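Local coordinates for protein pyridoxamine 5'-phosphate oxidase-related, FMN-binding (PDB 3F7E) that probably works as a coenzyme F420-dependent reductase acting on CH-CH groups, with aflatoxin reduction a likely activity of its family, at residues A3-Y8 and T124-Q129; S10-P15 and R75-R80; F45-K50 and V117-R122. One frame throughout, in Å; residues are numbered along the deposited sequence.

Contact 1 of 3, residues A3-Y8 and T124-Q129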
# COMPACT_ATOMS: atom_id res chain seq x y z
N ALA A 3 8.67 -10.95 -16.22
CA ALA A 3 9.42 -9.75 -16.60
C ALA A 3 8.78 -8.46 -16.08
O ALA A 3 7.55 -8.32 -16.16
CB ALA A 3 9.59 -9.70 -18.12
N VAL A 4 9.60 -7.54 -15.54
CA VAL A 4 9.20 -6.13 -15.24
C VAL A 4 8.72 -5.61 -16.59
O VAL A 4 9.51 -5.62 -17.54
CB VAL A 4 10.30 -5.33 -14.55
CG1 VAL A 4 9.73 -4.04 -14.01
CG2 VAL A 4 10.88 -6.15 -13.40
N PRO A 5 7.57 -4.92 -16.65
CA PRO A 5 7.31 -3.96 -17.73
C PRO A 5 8.30 -2.89 -18.12
O PRO A 5 9.01 -2.40 -17.27
CB PRO A 5 6.01 -3.24 -17.28
CG PRO A 5 5.46 -4.02 -16.16
CD PRO A 5 6.56 -4.85 -15.59
N GLU A 6 8.38 -2.58 -19.42
CA GLU A 6 9.65 -2.46 -20.11
C GLU A 6 9.77 -1.00 -19.65
O GLU A 6 8.81 -0.23 -19.78
CB GLU A 6 9.41 -2.52 -21.63
CG GLU A 6 10.58 -2.23 -22.58
CD GLU A 6 10.22 -2.52 -24.06
OE1 GLU A 6 11.13 -2.81 -24.88
OE2 GLU A 6 9.02 -2.48 -24.41
N GLY A 7 10.88 -0.63 -19.04
CA GLY A 7 11.06 0.75 -18.58
C GLY A 7 10.50 1.16 -17.22
O GLY A 7 10.51 2.35 -16.90
N TYR A 8 10.01 0.20 -16.43
CA TYR A 8 9.47 0.46 -15.08
C TYR A 8 10.34 -0.13 -13.96
O TYR A 8 10.11 0.16 -12.77
CB TYR A 8 8.02 -0.04 -14.97
CG TYR A 8 7.02 0.86 -15.65
CD1 TYR A 8 6.84 0.81 -17.03
CD2 TYR A 8 6.25 1.78 -14.92
CE1 TYR A 8 5.94 1.64 -17.67
CE2 TYR A 8 5.33 2.62 -15.57
CZ TYR A 8 5.19 2.54 -16.94
OH TYR A 8 4.29 3.33 -17.64
N THR A 124 5.24 -12.48 -9.04
CA THR A 124 4.37 -13.30 -9.89
C THR A 124 3.63 -12.46 -10.91
O THR A 124 3.15 -13.00 -11.90
CB THR A 124 3.34 -14.07 -9.05
OG1 THR A 124 2.62 -13.12 -8.26
CG2 THR A 124 3.99 -15.13 -8.16
N ALA A 125 3.54 -11.15 -10.71
CA ALA A 125 2.80 -10.27 -11.62
C ALA A 125 3.21 -8.82 -11.39
O ALA A 125 3.57 -8.43 -10.28
CB ALA A 125 1.27 -10.42 -11.43
N PHE A 126 3.13 -8.05 -12.47
CA PHE A 126 3.34 -6.61 -12.45
C PHE A 126 2.19 -5.89 -13.15
O PHE A 126 1.69 -6.36 -14.16
CB PHE A 126 4.62 -6.22 -13.20
CG PHE A 126 5.87 -6.78 -12.60
CD1 PHE A 126 6.39 -8.00 -13.03
CD2 PHE A 126 6.53 -6.09 -11.58
CE1 PHE A 126 7.56 -8.50 -12.49
CE2 PHE A 126 7.71 -6.61 -11.01
CZ PHE A 126 8.22 -7.82 -11.48
N SER A 127 1.83 -4.71 -12.64
CA SER A 127 0.89 -3.84 -13.33
C SER A 127 1.29 -2.39 -13.14
O SER A 127 1.65 -1.97 -12.06
CB SER A 127 -0.54 -4.01 -12.81
OG SER A 127 -1.42 -3.17 -13.55
N LYS A 128 1.21 -1.62 -14.23
CA LYS A 128 1.51 -0.19 -14.20
C LYS A 128 0.40 0.63 -14.89
O LYS A 128 0.60 1.81 -15.24
CB LYS A 128 2.92 0.12 -14.76
CG LYS A 128 3.31 -0.53 -16.12
CD LYS A 128 2.54 0.04 -17.29
CE LYS A 128 2.95 -0.63 -18.59
NZ LYS A 128 2.14 -0.17 -19.78
N GLN A 129 -0.76 0.01 -15.08
CA GLN A 129 -1.93 0.69 -15.63
C GLN A 129 -3.25 0.15 -15.08
O GLN A 129 -3.29 -0.90 -14.43
CB GLN A 129 -1.93 0.64 -17.16
CG GLN A 129 -2.09 -0.76 -17.77
CD GLN A 129 -1.80 -0.79 -19.26
OE1 GLN A 129 -2.26 -1.68 -19.97
NE2 GLN A 129 -1.04 0.19 -19.73
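The Tyr8 ring carries Lys128 on one face and has the carbonyl oxygen of Pro5 at its edge, in plane; the Phe126 ring has the backbone of Val4 over one face. On Tyr8 the contact is a centred CH-pi interaction: CG of Lys128 stands 3.6 Å from the ring centroid of Tyr8, only 6° off the normal. The lysine chain crosses the tyrosine at about a right angle, with CB near the CD2-CE2 side of the ring and CD by CZ and OH. It can lie this way because CG is wedged between the backbone N and the carbonyl carbon (chi1 48°) and the chain bends again at chi2 (70°), which folds the methylenes over the ring. Arg75 makes a cation-pi contact with the same tyrosine.

The arrangement lays the irregular N-terminal segment, just ahead of helix 9-13, over the closing end of strand 116-127 in the antiparallel sheet of this PNPOx-like fold. Farther back on that strand, Thr124 and Ala125 both face Arg80 in a classic beta bulge.

Over Phe126 the nearest atom on the ring face is CA of Val4, 4.0 Å from the Phe126 centroid and displaced toward the rim, while Val4 CG2 reaches the far end of the ring at Phe126 CZ, 3.7 Å away. The carbonyl oxygen of Ala3 approaches CD1 of Phe126 obliquely at 3.4 Å. Between the two aromatic rings sits Pro5, its CD 3.4 Å from CB of Phe126 and its CB 4.0 Å from CG of Lys128.

Contact 2 of 3, residues S10-P15 and R75-R80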
# COMPACT_ATOMS: atom_id res chain seq x y z
N SER A 10 13.10 0.81 -13.26
CA SER A 10 13.68 1.99 -12.64
C SER A 10 13.04 2.36 -11.31
O SER A 10 13.74 2.85 -10.41
CB SER A 10 13.61 3.16 -13.61
OG SER A 10 12.31 3.26 -14.16
N LEU A 11 11.72 2.16 -11.18
CA LEU A 11 10.99 2.47 -9.94
C LEU A 11 11.47 1.57 -8.82
O LEU A 11 11.60 2.03 -7.70
CB LEU A 11 9.46 2.36 -10.08
CG LEU A 11 8.74 3.53 -10.76
CD1 LEU A 11 7.31 3.14 -11.04
CD2 LEU A 11 8.83 4.77 -9.88
N LEU A 12 11.81 0.32 -9.14
CA LEU A 12 12.29 -0.61 -8.12
C LEU A 12 13.73 -0.36 -7.75
O LEU A 12 14.19 -0.85 -6.72
CB LEU A 12 12.13 -2.05 -8.60
CG LEU A 12 10.69 -2.48 -8.87
CD1 LEU A 12 10.68 -3.92 -9.37
CD2 LEU A 12 9.80 -2.35 -7.61
N GLU A 13 14.47 0.36 -8.61
CA GLU A 13 15.87 0.69 -8.30
C GLU A 13 16.05 1.93 -7.43
O GLU A 13 17.15 2.23 -6.94
CB GLU A 13 16.66 0.84 -9.61
CG GLU A 13 16.81 -0.52 -10.31
CD GLU A 13 17.56 -0.45 -11.64
OE1 GLU A 13 17.86 0.66 -12.10
OE2 GLU A 13 17.86 -1.51 -12.22
N ARG A 14 14.96 2.67 -7.25
CA ARG A 14 14.99 3.91 -6.51
C ARG A 14 14.68 3.71 -5.03
O ARG A 14 13.94 2.77 -4.66
CB ARG A 14 14.00 4.91 -7.12
CG ARG A 14 14.45 5.38 -8.51
CD ARG A 14 13.38 6.16 -9.24
NE ARG A 14 13.01 7.39 -8.55
CZ ARG A 14 12.01 8.19 -8.91
NH1 ARG A 14 11.72 9.29 -8.20
NH2 ARG A 14 11.28 7.90 -9.98
N PRO A 15 15.22 4.60 -4.16
CA PRO A 15 14.93 4.52 -2.71
C PRO A 15 13.55 5.13 -2.39
O PRO A 15 13.45 6.19 -1.74
CB PRO A 15 16.09 5.31 -2.09
CG PRO A 15 16.45 6.35 -3.14
CD PRO A 15 16.20 5.67 -4.49
N ARG A 75 2.84 7.67 -12.78
CA ARG A 75 3.89 6.66 -12.95
C ARG A 75 3.96 5.79 -11.67
O ARG A 75 4.31 6.30 -10.60
CB ARG A 75 5.21 7.36 -13.15
CG ARG A 75 6.29 6.41 -13.29
CD ARG A 75 7.49 7.11 -13.83
NE ARG A 75 8.59 6.17 -14.01
CZ ARG A 75 8.75 5.37 -15.07
NH1 ARG A 75 7.92 5.43 -16.11
NH2 ARG A 75 9.79 4.54 -15.11
N TYR A 76 3.66 4.48 -11.78
CA TYR A 76 3.57 3.63 -10.60
C TYR A 76 3.80 2.18 -10.98
O TYR A 76 3.74 1.82 -12.19
CB TYR A 76 2.20 3.79 -9.93
CG TYR A 76 1.03 3.36 -10.76
CD1 TYR A 76 0.67 2.01 -10.84
CD2 TYR A 76 0.25 4.30 -11.43
CE1 TYR A 76 -0.43 1.59 -11.58
CE2 TYR A 76 -0.86 3.88 -12.19
CZ TYR A 76 -1.19 2.54 -12.24
OH TYR A 76 -2.28 2.14 -12.97
N LEU A 77 3.96 1.32 -9.96
CA LEU A 77 4.21 -0.12 -10.26
C LEU A 77 3.62 -0.88 -9.09
O LEU A 77 3.95 -0.61 -7.93
CB LEU A 77 5.69 -0.46 -10.45
CG LEU A 77 6.00 -1.89 -10.89
CD1 LEU A 77 5.42 -2.16 -12.28
CD2 LEU A 77 7.48 -2.14 -10.92
N GLU A 78 2.78 -1.86 -9.45
CA GLU A 78 2.18 -2.80 -8.50
C GLU A 78 2.79 -4.17 -8.73
O GLU A 78 2.72 -4.69 -9.86
CB GLU A 78 0.66 -2.86 -8.70
CG GLU A 78 -0.02 -1.52 -8.50
CD GLU A 78 -1.40 -1.47 -9.09
OE1 GLU A 78 -1.90 -2.52 -9.51
OE2 GLU A 78 -2.00 -0.36 -9.12
N VAL A 79 3.36 -4.77 -7.69
CA VAL A 79 4.04 -6.07 -7.79
C VAL A 79 3.33 -7.10 -6.92
O VAL A 79 3.32 -6.95 -5.72
CB VAL A 79 5.52 -5.98 -7.29
CG1 VAL A 79 6.28 -7.31 -7.55
CG2 VAL A 79 6.27 -4.80 -7.95
N ARG A 80 2.77 -8.15 -7.50
CA ARG A 80 2.26 -9.27 -6.67
C ARG A 80 3.34 -10.34 -6.63
O ARG A 80 4.14 -10.45 -7.57
CB ARG A 80 0.94 -9.79 -7.23
CG ARG A 80 -0.21 -8.79 -7.07
CD ARG A 80 -1.26 -8.95 -8.15
NE ARG A 80 -1.78 -10.30 -8.15
CZ ARG A 80 -2.21 -10.94 -9.25
NH1 ARG A 80 -2.64 -12.19 -9.14
NH2 ARG A 80 -2.19 -10.34 -10.46
O HOH W 1 11.52 5.75 -12.44
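Leu11 reaches from the helix onto strand 76-88, its CB directed at the strand and its CG, anti to the carbonyl carbon (chi1 -79°), lying 4.2 Å from NE of Arg75. From there CD1 makes the closest approach of this side chain to the strand, within 3.6 Å of the backbone C of Tyr76, and also touches CB of Leu77 and CG of Arg75. The methyl thus rests on the strand backbone where Tyr76 leads into Leu77.

One residue on, Leu12 crosses Leu77 at about a right angle, with CG of Leu12 3.8 Å from CD2 of Leu77; its CD2 makes a looser contact with CG2 of Val79. Leu77 and Val79 point to the same side of the antiparallel sheet, and the short, weakly bonded helix 9-13 packs its leucines against that side, where Leu12 also meets Met65 of strand 62-68.

Toward solvent the contact turns polar. NH2 of the extended Arg75 is hydrogen-bonded to Gly7 O. A water accepts from NH2 of Arg14 at 3.3 Å and, weakly, from NE of Arg75; the same Arg14 NH2 forms a salt bridge with Asp69. Ser10 is modelled in two positions; in one, OG lies near this water and Arg75 NH2, a less certain approach.

Contact 3 of 3, residues F45-K50 and V117-R122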
# COMPACT_ATOMS: atom_id res chain seq x y z
N PHE A 45 12.82 -7.50 2.26
CA PHE A 45 12.31 -6.62 3.32
C PHE A 45 12.90 -7.02 4.66
O PHE A 45 13.25 -8.18 4.85
CB PHE A 45 10.78 -6.74 3.42
CG PHE A 45 10.06 -6.51 2.12
CD1 PHE A 45 9.86 -7.56 1.19
CD2 PHE A 45 9.61 -5.24 1.79
CE1 PHE A 45 9.20 -7.33 -0.01
CE2 PHE A 45 8.96 -5.01 0.60
CZ PHE A 45 8.76 -6.05 -0.31
N THR A 46 12.94 -6.07 5.60
CA THR A 46 13.32 -6.37 6.97
C THR A 46 12.05 -6.47 7.81
O THR A 46 11.17 -5.61 7.73
CB THR A 46 14.31 -5.32 7.56
OG1 THR A 46 14.61 -5.66 8.91
CG2 THR A 46 13.76 -3.88 7.52
N HIS A 47 11.95 -7.54 8.59
CA HIS A 47 10.80 -7.79 9.49
C HIS A 47 11.37 -8.34 10.80
O HIS A 47 12.52 -8.77 10.88
CB HIS A 47 9.84 -8.89 8.94
CG HIS A 47 8.90 -8.47 7.83
ND1 HIS A 47 9.31 -8.02 6.59
CD2 HIS A 47 7.54 -8.49 7.78
CE1 HIS A 47 8.25 -7.76 5.84
NE2 HIS A 47 7.17 -8.04 6.54
N THR A 48 10.54 -8.38 11.84
CA THR A 48 10.86 -9.24 12.98
C THR A 48 9.88 -10.41 13.04
O THR A 48 8.78 -10.38 12.48
CB THR A 48 10.89 -8.54 14.33
OG1 THR A 48 9.55 -8.46 14.79
CG2 THR A 48 11.58 -7.17 14.25
N THR A 49 10.28 -11.43 13.77
CA THR A 49 9.44 -12.61 13.92
C THR A 49 8.31 -12.43 14.94
O THR A 49 7.53 -13.36 15.17
CB THR A 49 10.28 -13.78 14.40
OG1 THR A 49 10.87 -13.42 15.65
CG2 THR A 49 11.36 -14.13 13.37
N LYS A 50 8.23 -11.25 15.54
CA LYS A 50 7.33 -11.01 16.67
C LYS A 50 6.07 -10.21 16.35
O LYS A 50 5.21 -10.04 17.23
CB LYS A 50 8.10 -10.33 17.81
CG LYS A 50 9.16 -11.20 18.47
CD LYS A 50 9.56 -10.63 19.83
CE LYS A 50 10.40 -11.63 20.62
NZ LYS A 50 11.30 -10.94 21.59
N VAL A 117 14.61 -10.68 10.57
CA VAL A 117 14.72 -11.59 9.45
C VAL A 117 14.71 -10.78 8.16
O VAL A 117 14.32 -9.61 8.11
CB VAL A 117 13.57 -12.65 9.43
CG1 VAL A 117 13.63 -13.59 10.64
CG2 VAL A 117 12.20 -11.95 9.36
N ILE A 118 15.13 -11.47 7.09
CA ILE A 118 15.04 -10.97 5.72
C ILE A 118 13.92 -11.75 5.05
O ILE A 118 13.97 -12.98 5.00
CB ILE A 118 16.34 -11.22 4.93
CG1 ILE A 118 17.59 -10.81 5.73
CG2 ILE A 118 16.24 -10.55 3.57
CD1 ILE A 118 18.90 -11.11 5.02
N ILE A 119 12.92 -11.03 4.56
CA ILE A 119 11.79 -11.66 3.84
C ILE A 119 12.06 -11.53 2.34
O ILE A 119 12.28 -10.41 1.87
CB ILE A 119 10.44 -10.97 4.18
CG1 ILE A 119 10.18 -10.93 5.69
CG2 ILE A 119 9.29 -11.60 3.40
CD1 ILE A 119 9.95 -12.25 6.31
N VAL A 120 12.08 -12.66 1.62
CA VAL A 120 12.46 -12.68 0.21
C VAL A 120 11.23 -13.00 -0.63
O VAL A 120 10.61 -14.06 -0.44
CB VAL A 120 13.56 -13.75 -0.05
CG1 VAL A 120 14.01 -13.67 -1.47
CG2 VAL A 120 14.71 -13.55 0.93
N VAL A 121 10.86 -12.09 -1.54
CA VAL A 121 9.64 -12.20 -2.33
C VAL A 121 9.99 -12.28 -3.82
O VAL A 121 10.70 -11.43 -4.35
CB VAL A 121 8.73 -10.96 -2.10
CG1 VAL A 121 7.58 -10.91 -3.10
CG2 VAL A 121 8.23 -10.94 -0.66
N ARG A 122 9.47 -13.31 -4.48
CA ARG A 122 9.62 -13.48 -5.92
C ARG A 122 8.35 -13.00 -6.61
O ARG A 122 7.27 -13.51 -6.34
CB ARG A 122 9.90 -14.92 -6.28
CG ARG A 122 10.13 -15.09 -7.80
CD ARG A 122 10.72 -16.42 -8.15
NE ARG A 122 11.98 -16.63 -7.43
CZ ARG A 122 13.17 -16.26 -7.90
NH1 ARG A 122 13.29 -15.72 -9.11
NH2 ARG A 122 14.25 -16.49 -7.16
O HOH W 2 16.32 -7.70 8.74
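Phe45 and Ile119 form a hydrogen-bonded pair that joins strands 43-48 and 116-127, antiparallel neighbours in the sheet of the PNPOx-like fold. Phe45 N donates to Ile119 O in the carbonyl plane, and Phe45 O receives Ile119 N at 2.9 Å along a nearly straight bond (169°). The Phe45 ring turns an edge to the partner strand, CE1 lying 3.8 Å from CG2 of Val121.

Thr46, a non-hydrogen-bonded partner of Ile118, points to the opposite face, toward helix 93-101. Its OG1 is hydrogen-bonded to Arg116 and donates to a water, which in turn donates to Val117 O. That carbonyl therefore serves both the water and the backbone N of His47, which approaches tilted 27° from the carbonyl plane.

His47 pairs with Val117, its O taking Val117 N at 2.8 Å. With CG anti to the carbonyl carbon (chi1 -78°), the His47 side chain crosses that of Ile119 at about a right angle and turns one ring face to CG1 of Ile119. Thr48 then begins an ST turn: its OG1 accepts from Lys50 N at 3.2 Å as the chain leaves the strand. Within that turn, CG2 of Thr49 rests 3.6 Å from CG1 of Val117. Buried beside Ile119, ND1 of His47 has no polar partner in the model and lies 3.2 Å from Ile119 CG1.

How the contacts relate
From the N terminus, residues 3-8 come first and pack against the chain's last modelled residues, 124-129, so contact 1 closes a loop that encloses nearly the whole protein. Helix 9-13 follows, and contact 2 closes a loop when strand 76-88 arrives. Strand 43-48 lies inside that span but meets 117-122 only beyond it: contacts 2 and 3 cross, while both nest within contact 1. Contacts 1 and 2 touch where neighbouring strands 116-127 and 76-88 bond, as between Ser127 and Glu78. Contact 3, about 23 Å from contact 1 between centres, uses the same strand 116-127 on the opposite side of the chain's centre.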